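Local atomic coordinates of ORF10 (Moritella marina, PDB entry 6RIW), a protein that probably catalyses the carbon–carbon condensation that lengthens acyl chains, being the ketosynthase–chain length factor didomain of a polyunsaturated fatty acid synthase. Residues 187-195 and 660-671; 690-701 and 836-844. All blocks are in the same frame, centred on the assembly; numbering follows the deposited sequence.

Interaction 1: residues 187-195 and 660-671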
# COMPACT_ATOMS: atom_id res chain seq x y z
N GLY A 187 -12.15 -15.58 5.71
CA GLY A 187 -11.09 -16.01 4.82
C GLY A 187 -9.91 -15.05 4.83
O GLY A 187 -9.77 -14.20 5.71
N SER A 188 -9.01 -15.23 3.86
CA SER A 188 -7.78 -14.44 3.80
C SER A 188 -8.08 -12.99 3.44
O SER A 188 -9.04 -12.69 2.73
CB SER A 188 -6.81 -15.01 2.76
OG SER A 188 -6.56 -16.38 2.99
N HIS A 189 -7.23 -12.09 3.91
CA HIS A 189 -7.40 -10.68 3.59
C HIS A 189 -6.06 -9.97 3.61
O HIS A 189 -5.21 -10.27 4.46
CB HIS A 189 -8.39 -9.97 4.54
CG HIS A 189 -8.18 -10.25 6.00
ND1 HIS A 189 -7.46 -9.41 6.82
CD2 HIS A 189 -8.65 -11.24 6.79
CE1 HIS A 189 -7.46 -9.88 8.05
NE2 HIS A 189 -8.18 -11.00 8.06
N PHE A 190 -5.87 -9.07 2.65
CA PHE A 190 -4.73 -8.16 2.64
C PHE A 190 -5.05 -7.01 1.68
O PHE A 190 -6.02 -7.07 0.92
CB PHE A 190 -3.42 -8.85 2.25
CG PHE A 190 -3.42 -9.52 0.88
CD1 PHE A 190 -3.86 -10.82 0.72
CD2 PHE A 190 -2.91 -8.84 -0.23
CE1 PHE A 190 -3.84 -11.45 -0.57
CE2 PHE A 190 -2.86 -9.44 -1.50
CZ PHE A 190 -3.33 -10.75 -1.67
N ALA A 191 -4.26 -5.95 1.78
CA ALA A 191 -4.28 -4.86 0.82
C ALA A 191 -3.05 -4.97 -0.07
O ALA A 191 -2.03 -5.56 0.31
CB ALA A 191 -4.30 -3.50 1.53
N LEU A 192 -3.15 -4.39 -1.26
CA LEU A 192 -2.00 -4.35 -2.17
C LEU A 192 -1.95 -3.00 -2.86
O LEU A 192 -2.94 -2.26 -2.89
CB LEU A 192 -2.06 -5.49 -3.22
CG LEU A 192 -3.20 -5.48 -4.24
CD1 LEU A 192 -2.95 -4.56 -5.44
CD2 LEU A 192 -3.42 -6.90 -4.77
N ASP A 193 -0.79 -2.69 -3.44
CA ASP A 193 -0.59 -1.47 -4.21
C ASP A 193 0.14 -1.87 -5.49
O ASP A 193 1.25 -2.40 -5.44
CB ASP A 193 0.22 -0.44 -3.41
CG ASP A 193 0.45 0.91 -4.13
OD1 ASP A 193 -0.18 1.21 -5.18
OD2 ASP A 193 1.28 1.71 -3.59
N ALA A 194 -0.51 -1.65 -6.62
CA ALA A 194 0.09 -1.71 -7.95
C ALA A 194 -0.19 -0.42 -8.71
O ALA A 194 -0.40 -0.43 -9.92
CB ALA A 194 -0.43 -2.92 -8.73
N ALA A 195 -0.24 0.71 -7.98
CA ALA A 195 -0.56 2.05 -8.51
C ALA A 195 -1.86 1.95 -9.31
O ALA A 195 -2.82 1.34 -8.81
CB ALA A 195 0.64 2.61 -9.28
N ILE A 660 4.55 -5.79 -6.60
CA ILE A 660 3.55 -5.06 -5.83
C ILE A 660 3.99 -4.92 -4.38
O ILE A 660 4.87 -5.64 -3.90
CB ILE A 660 2.18 -5.76 -5.85
CG1 ILE A 660 2.28 -7.16 -5.24
CG2 ILE A 660 1.57 -5.75 -7.26
CD1 ILE A 660 0.92 -7.86 -5.06
N THR A 661 3.34 -4.00 -3.66
CA THR A 661 3.42 -4.06 -2.20
C THR A 661 2.20 -4.81 -1.67
O THR A 661 1.15 -4.87 -2.32
CB THR A 661 3.51 -2.67 -1.55
OG1 THR A 661 2.31 -1.94 -1.78
CG2 THR A 661 4.71 -1.91 -2.11
N VAL A 662 2.37 -5.41 -0.49
CA VAL A 662 1.35 -6.17 0.21
C VAL A 662 1.34 -5.63 1.64
O VAL A 662 2.40 -5.53 2.26
CB VAL A 662 1.65 -7.68 0.21
CG1 VAL A 662 0.66 -8.42 1.11
CG2 VAL A 662 1.58 -8.24 -1.22
N SER A 663 0.17 -5.26 2.14
CA SER A 663 0.05 -4.67 3.46
C SER A 663 -0.98 -5.44 4.27
O SER A 663 -2.14 -5.55 3.87
CB SER A 663 -0.32 -3.18 3.36
OG SER A 663 0.66 -2.48 2.61
N ALA A 664 -0.56 -5.98 5.41
CA ALA A 664 -1.48 -6.63 6.33
C ALA A 664 -0.98 -6.45 7.75
O ALA A 664 -1.01 -7.38 8.56
CB ALA A 664 -1.67 -8.12 5.99
N GLU A 665 -0.46 -5.26 8.05
CA GLU A 665 0.03 -4.88 9.40
C GLU A 665 1.16 -5.85 9.78
O GLU A 665 2.02 -6.17 8.93
CB GLU A 665 -1.15 -4.83 10.38
CG GLU A 665 -2.25 -3.82 9.98
CD GLU A 665 -1.70 -2.42 9.74
OE1 GLU A 665 -0.78 -2.00 10.50
OE2 GLU A 665 -2.15 -1.73 8.79
N GLU A 666 1.23 -6.31 11.03
CA GLU A 666 2.36 -7.16 11.41
C GLU A 666 2.39 -8.45 10.61
O GLU A 666 3.46 -9.04 10.43
CB GLU A 666 2.32 -7.49 12.91
CG GLU A 666 2.62 -6.28 13.81
CD GLU A 666 1.34 -5.55 14.27
OE1 GLU A 666 0.38 -5.44 13.48
OE2 GLU A 666 1.31 -5.07 15.43
N ASN A 667 1.24 -8.91 10.11
CA ASN A 667 1.20 -10.14 9.31
C ASN A 667 1.48 -9.90 7.82
O ASN A 667 1.25 -10.81 7.01
CB ASN A 667 -0.15 -10.84 9.51
CG ASN A 667 -0.19 -11.62 10.83
OD1 ASN A 667 0.81 -12.21 11.24
ND2 ASN A 667 -1.31 -11.56 11.53
N SER A 668 2.01 -8.74 7.45
CA SER A 668 2.27 -8.46 6.04
C SER A 668 3.14 -9.55 5.39
O SER A 668 2.84 -10.03 4.29
CB SER A 668 2.96 -7.11 5.89
OG SER A 668 2.11 -6.03 6.27
N VAL A 669 4.25 -9.92 6.03
CA VAL A 669 5.17 -10.88 5.42
C VAL A 669 4.52 -12.26 5.31
O VAL A 669 4.70 -12.96 4.31
CB VAL A 669 6.49 -10.95 6.22
CG1 VAL A 669 7.34 -12.17 5.73
CG2 VAL A 669 7.29 -9.66 6.05
N TYR A 670 3.77 -12.68 6.33
CA TYR A 670 3.13 -14.00 6.25
C TYR A 670 2.04 -14.04 5.18
O TYR A 670 1.87 -15.07 4.52
CB TYR A 670 2.59 -14.39 7.64
CG TYR A 670 3.66 -14.39 8.73
CD1 TYR A 670 4.97 -14.75 8.44
CD2 TYR A 670 3.37 -14.00 10.03
CE1 TYR A 670 5.97 -14.74 9.43
CE2 TYR A 670 4.36 -13.99 11.03
CZ TYR A 670 5.65 -14.36 10.72
OH TYR A 670 6.62 -14.35 11.71
N ARG A 671 1.32 -12.94 4.95
CA ARG A 671 0.41 -12.91 3.80
C ARG A 671 1.18 -12.99 2.48
O ARG A 671 0.66 -13.55 1.50
CB ARG A 671 -0.48 -11.67 3.83
CG ARG A 671 -1.50 -11.64 4.99
CD ARG A 671 -2.63 -12.68 4.83
NE ARG A 671 -3.60 -12.58 5.93
CZ ARG A 671 -4.56 -13.47 6.17
NH1 ARG A 671 -5.40 -13.29 7.19
NH2 ARG A 671 -4.70 -14.55 5.39
O HOH W 1 -6.73 -16.86 5.79
O HOH W 2 2.20 0.81 -1.29
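Ala191 and Ser663 face each other as a hydrogen-bonded pair of an antiparallel bridge: Ala191 N gives to Ser663 O at 3.0 Å, and Ser663 N returns the bond to Ala191 O at 2.9 Å. Two residues on, Asp193 N meets Thr661 O at 3.1 Å and Thr661 N meets Asp193 O at 3.2 Å. Leu192 and Val662, the non-hydrogen-bonded pair between them, turn their side chains to the other face, where Val662 CG1 reaches Phe190 CD2 at 3.8 Å. Asp193 and Thr661 lie side by side. One water bridges them, donating to Asp193 OD2 at 2.6 Å and hydrogen-bonded to Thr661 OG1; chi1 of -178° swings the carboxylate out toward it. The other carboxylate oxygen, OD1, accepts from Ala195 N in an Asx turn. Beyond the paired strands the long side chain of Arg671, bent at chi2, carries its guanidinium from helix 668-682 back over Ser188 and His189: NH1 sits over one face of the His189 ring, 3.7 Å from NE2, while NH2 shares a water with Ser188 OG. Arg671 NH2 also makes a salt bridge with Glu674, whose carboxylate bonds Ser188 OG, and Phe770 adds a cation-pi contact. His189 N, beneath the middle of the guanidinium, has no acceptor in the model. Ser663 OG is satisfied by Met582 O. This is the central strand pairing between the two thiolase-fold halves, the counterpart of that across a ketosynthase dimer. Strand 189-193 pairs with 115-120 on its other side and 659-663 with 576-581, while helix 198-211 packs on Phe190, Leu192 and Ile660.

Interaction 2: residues 690-701 and 836-844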
# COMPACT_ATOMS: atom_id res chain seq x y z
N ILE A 690 10.48 -11.98 -1.79
CA ILE A 690 9.65 -11.35 -0.76
C ILE A 690 10.56 -10.42 0.03
O ILE A 690 11.45 -10.89 0.74
CB ILE A 690 8.96 -12.35 0.16
CG1 ILE A 690 8.13 -13.34 -0.67
CG2 ILE A 690 8.08 -11.56 1.17
CD1 ILE A 690 7.44 -14.42 0.17
N ALA A 691 10.36 -9.12 -0.11
CA ALA A 691 11.13 -8.15 0.66
C ALA A 691 10.22 -7.49 1.68
O ALA A 691 8.98 -7.54 1.59
CB ALA A 691 11.78 -7.10 -0.26
N ALA A 692 10.83 -6.91 2.70
CA ALA A 692 10.04 -6.30 3.75
C ALA A 692 10.82 -5.12 4.27
O ALA A 692 12.04 -5.21 4.40
CB ALA A 692 9.77 -7.28 4.90
N VAL A 693 10.13 -4.03 4.60
CA VAL A 693 10.83 -2.87 5.14
C VAL A 693 9.88 -2.13 6.07
O VAL A 693 8.69 -1.95 5.76
CB VAL A 693 11.36 -1.94 4.03
CG1 VAL A 693 10.25 -1.51 3.07
CG2 VAL A 693 12.07 -0.72 4.63
N ASP A 694 10.40 -1.73 7.22
CA ASP A 694 9.69 -0.79 8.08
C ASP A 694 10.76 0.00 8.81
O ASP A 694 11.50 -0.54 9.65
CB ASP A 694 8.75 -1.50 9.07
CG ASP A 694 7.69 -0.55 9.63
OD1 ASP A 694 7.91 0.69 9.55
OD2 ASP A 694 6.65 -1.03 10.13
N LEU A 695 10.85 1.28 8.50
CA LEU A 695 11.77 2.13 9.26
C LEU A 695 11.03 2.63 10.51
O LEU A 695 10.73 3.81 10.69
CB LEU A 695 12.32 3.24 8.37
CG LEU A 695 13.01 2.59 7.14
CD1 LEU A 695 13.73 3.62 6.28
CD2 LEU A 695 14.00 1.49 7.57
N SER A 696 10.73 1.67 11.38
CA SER A 696 9.85 1.85 12.54
C SER A 696 10.56 2.47 13.75
O SER A 696 10.00 2.41 14.85
CB SER A 696 9.22 0.51 12.93
OG SER A 696 10.11 -0.58 12.74
N GLY A 697 11.74 3.04 13.57
CA GLY A 697 12.33 3.86 14.61
C GLY A 697 12.01 5.34 14.48
O GLY A 697 12.55 6.14 15.24
N SER A 698 11.16 5.73 13.52
CA SER A 698 10.79 7.14 13.37
C SER A 698 10.03 7.65 14.58
O SER A 698 9.40 6.89 15.31
CB SER A 698 9.92 7.34 12.12
OG SER A 698 8.75 6.54 12.25
N ILE A 699 10.05 8.98 14.78
CA ILE A 699 9.25 9.50 15.88
C ILE A 699 7.77 9.26 15.61
O ILE A 699 6.97 9.06 16.55
CB ILE A 699 9.55 10.99 16.14
CG1 ILE A 699 8.93 11.41 17.48
CG2 ILE A 699 9.10 11.88 14.93
CD1 ILE A 699 9.34 12.83 17.97
N GLU A 700 7.37 9.25 14.34
CA GLU A 700 5.96 9.00 14.02
C GLU A 700 5.55 7.60 14.44
O GLU A 700 4.46 7.39 14.98
CB GLU A 700 5.72 9.20 12.53
CG GLU A 700 5.87 10.64 12.07
CD GLU A 700 7.28 11.02 11.61
OE1 GLU A 700 8.26 10.31 11.97
OE2 GLU A 700 7.41 12.03 10.89
N ASN A 701 6.41 6.61 14.18
CA ASN A 701 6.04 5.26 14.60
C ASN A 701 6.05 5.11 16.11
O ASN A 701 5.19 4.42 16.66
CB ASN A 701 6.94 4.19 13.99
CG ASN A 701 6.40 2.80 14.28
OD1 ASN A 701 5.28 2.47 13.85
ND2 ASN A 701 7.14 2.00 15.03
N HIS A 836 11.10 -4.65 17.69
CA HIS A 836 9.84 -4.90 16.99
C HIS A 836 9.86 -4.10 15.70
O HIS A 836 9.80 -2.87 15.73
CB HIS A 836 8.66 -4.47 17.86
CG HIS A 836 7.34 -5.04 17.43
ND1 HIS A 836 7.04 -5.28 16.10
CD2 HIS A 836 6.27 -5.44 18.14
CE1 HIS A 836 5.83 -5.80 16.02
NE2 HIS A 836 5.33 -5.91 17.24
N THR A 837 9.94 -4.77 14.54
CA THR A 837 10.01 -4.07 13.27
C THR A 837 8.67 -4.03 12.54
O THR A 837 8.64 -3.80 11.32
CB THR A 837 11.13 -4.66 12.39
OG1 THR A 837 10.85 -6.05 12.10
CG2 THR A 837 12.49 -4.59 13.14
N PHE A 838 7.57 -4.27 13.26
CA PHE A 838 6.20 -4.05 12.81
C PHE A 838 5.91 -4.62 11.42
O PHE A 838 5.76 -5.84 11.28
CB PHE A 838 5.90 -2.54 12.97
CG PHE A 838 5.76 -2.20 14.43
CD1 PHE A 838 4.60 -2.61 15.11
CD2 PHE A 838 6.82 -1.66 15.15
CE1 PHE A 838 4.49 -2.38 16.49
CE2 PHE A 838 6.71 -1.44 16.55
CZ PHE A 838 5.55 -1.81 17.20
N ASN A 839 5.80 -3.79 10.39
CA ASN A 839 5.40 -4.39 9.10
C ASN A 839 6.46 -5.33 8.52
O ASN A 839 6.13 -6.14 7.65
CB ASN A 839 5.06 -3.29 8.10
CG ASN A 839 3.83 -2.51 8.53
OD1 ASN A 839 2.79 -3.11 8.78
ND2 ASN A 839 3.94 -1.19 8.65
N ALA A 840 7.70 -5.24 8.97
CA ALA A 840 8.72 -6.19 8.55
C ALA A 840 8.94 -7.32 9.56
O ALA A 840 9.85 -8.14 9.37
CB ALA A 840 10.04 -5.44 8.30
N SER A 841 8.16 -7.38 10.65
CA SER A 841 8.50 -8.29 11.75
C SER A 841 8.45 -9.76 11.33
O SER A 841 9.20 -10.58 11.86
CB SER A 841 7.58 -8.08 12.96
OG SER A 841 6.22 -8.16 12.57
N GLY A 842 7.55 -10.12 10.42
CA GLY A 842 7.53 -11.50 9.95
C GLY A 842 8.81 -11.92 9.25
O GLY A 842 9.22 -13.08 9.34
N MET A 843 9.47 -10.98 8.57
CA MET A 843 10.72 -11.31 7.88
C MET A 843 11.86 -11.55 8.88
O MET A 843 12.64 -12.49 8.71
CB MET A 843 11.10 -10.20 6.90
CG MET A 843 12.18 -10.58 5.89
SD MET A 843 11.73 -12.00 4.88
CE MET A 843 10.47 -11.24 3.82
N ALA A 844 11.96 -10.73 9.93
CA ALA A 844 12.96 -10.99 10.97
C ALA A 844 12.81 -12.39 11.56
O ALA A 844 13.81 -13.10 11.75
CB ALA A 844 12.86 -9.95 12.09
O HOH W 3 6.56 -0.42 6.52
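Met843 and Ile690 form one end of an apolar centre that continues through Ala692 and Ala840. Met843 CG is anti to the backbone N (chi1 -165°), and bends at chi2 and chi3 curl the flexible thioether round until CE lies 3.6 Å from Ile690 CG2. Ala692 CB touches Met843 CB at 3.8 Å and Ala840 CB at 3.9 Å; such small methyls suit a place where helix 841-854 starts close on a strand of the thiolase-fold core, in the second ketosynthase-like half. Val669 and Ile748 also pack against Met843. Further out, the Phe838 ring receives Ser696 CB at its edge, and Asn701 ND2 approaches it obliquely while donating to Ser696 O at 2.9 Å. Trp739 meets Phe838 edge-to-face, and Ser696 OG is bonded to Gly742 O. At the polar edge Asp694 OD2 accepts from Asn839 N at 2.9 Å (N-H...O 161°) on its anti lone pair. Asn839 ND2 stands 3.1 Å from the same oxygen, the amide and carboxylate planes nearly parallel (11°) but not in one plane. Were Asp694 shortened to an alanine, Asn839 N would probably lose its acceptor and the turn ahead of the helix its firm placing. A carboxylate before the positive end of that helix is likely to be favoured electrostatically; apolar packing seats the helix, while the aspartate bond is consistent with anchoring the turn that leads into it.

In the fold
Both are core contacts, interaction 1 nearer the centre of the chain and buried throughout, though interaction 2 has at Asp694 a partly exposed polar edge. Interaction 1 joins the two ketosynthase-like halves of the didomain by antiparallel strand pairing; interaction 2 lies wholly within the second half. They share helix 668-682: it begins within segment 660-671, leads to strand 687-694, and sends Val669 against both Ala692 and Met843. Strand 576-581 runs between 659-663 and 687-694, placing both contacts on connected sheet. Their chemistry follows their place: interaction 1 rests on four backbone bonds with water and charge at its ends, interaction 2 on helix-to-strand apolar packing with a single aspartate-to-backbone bond.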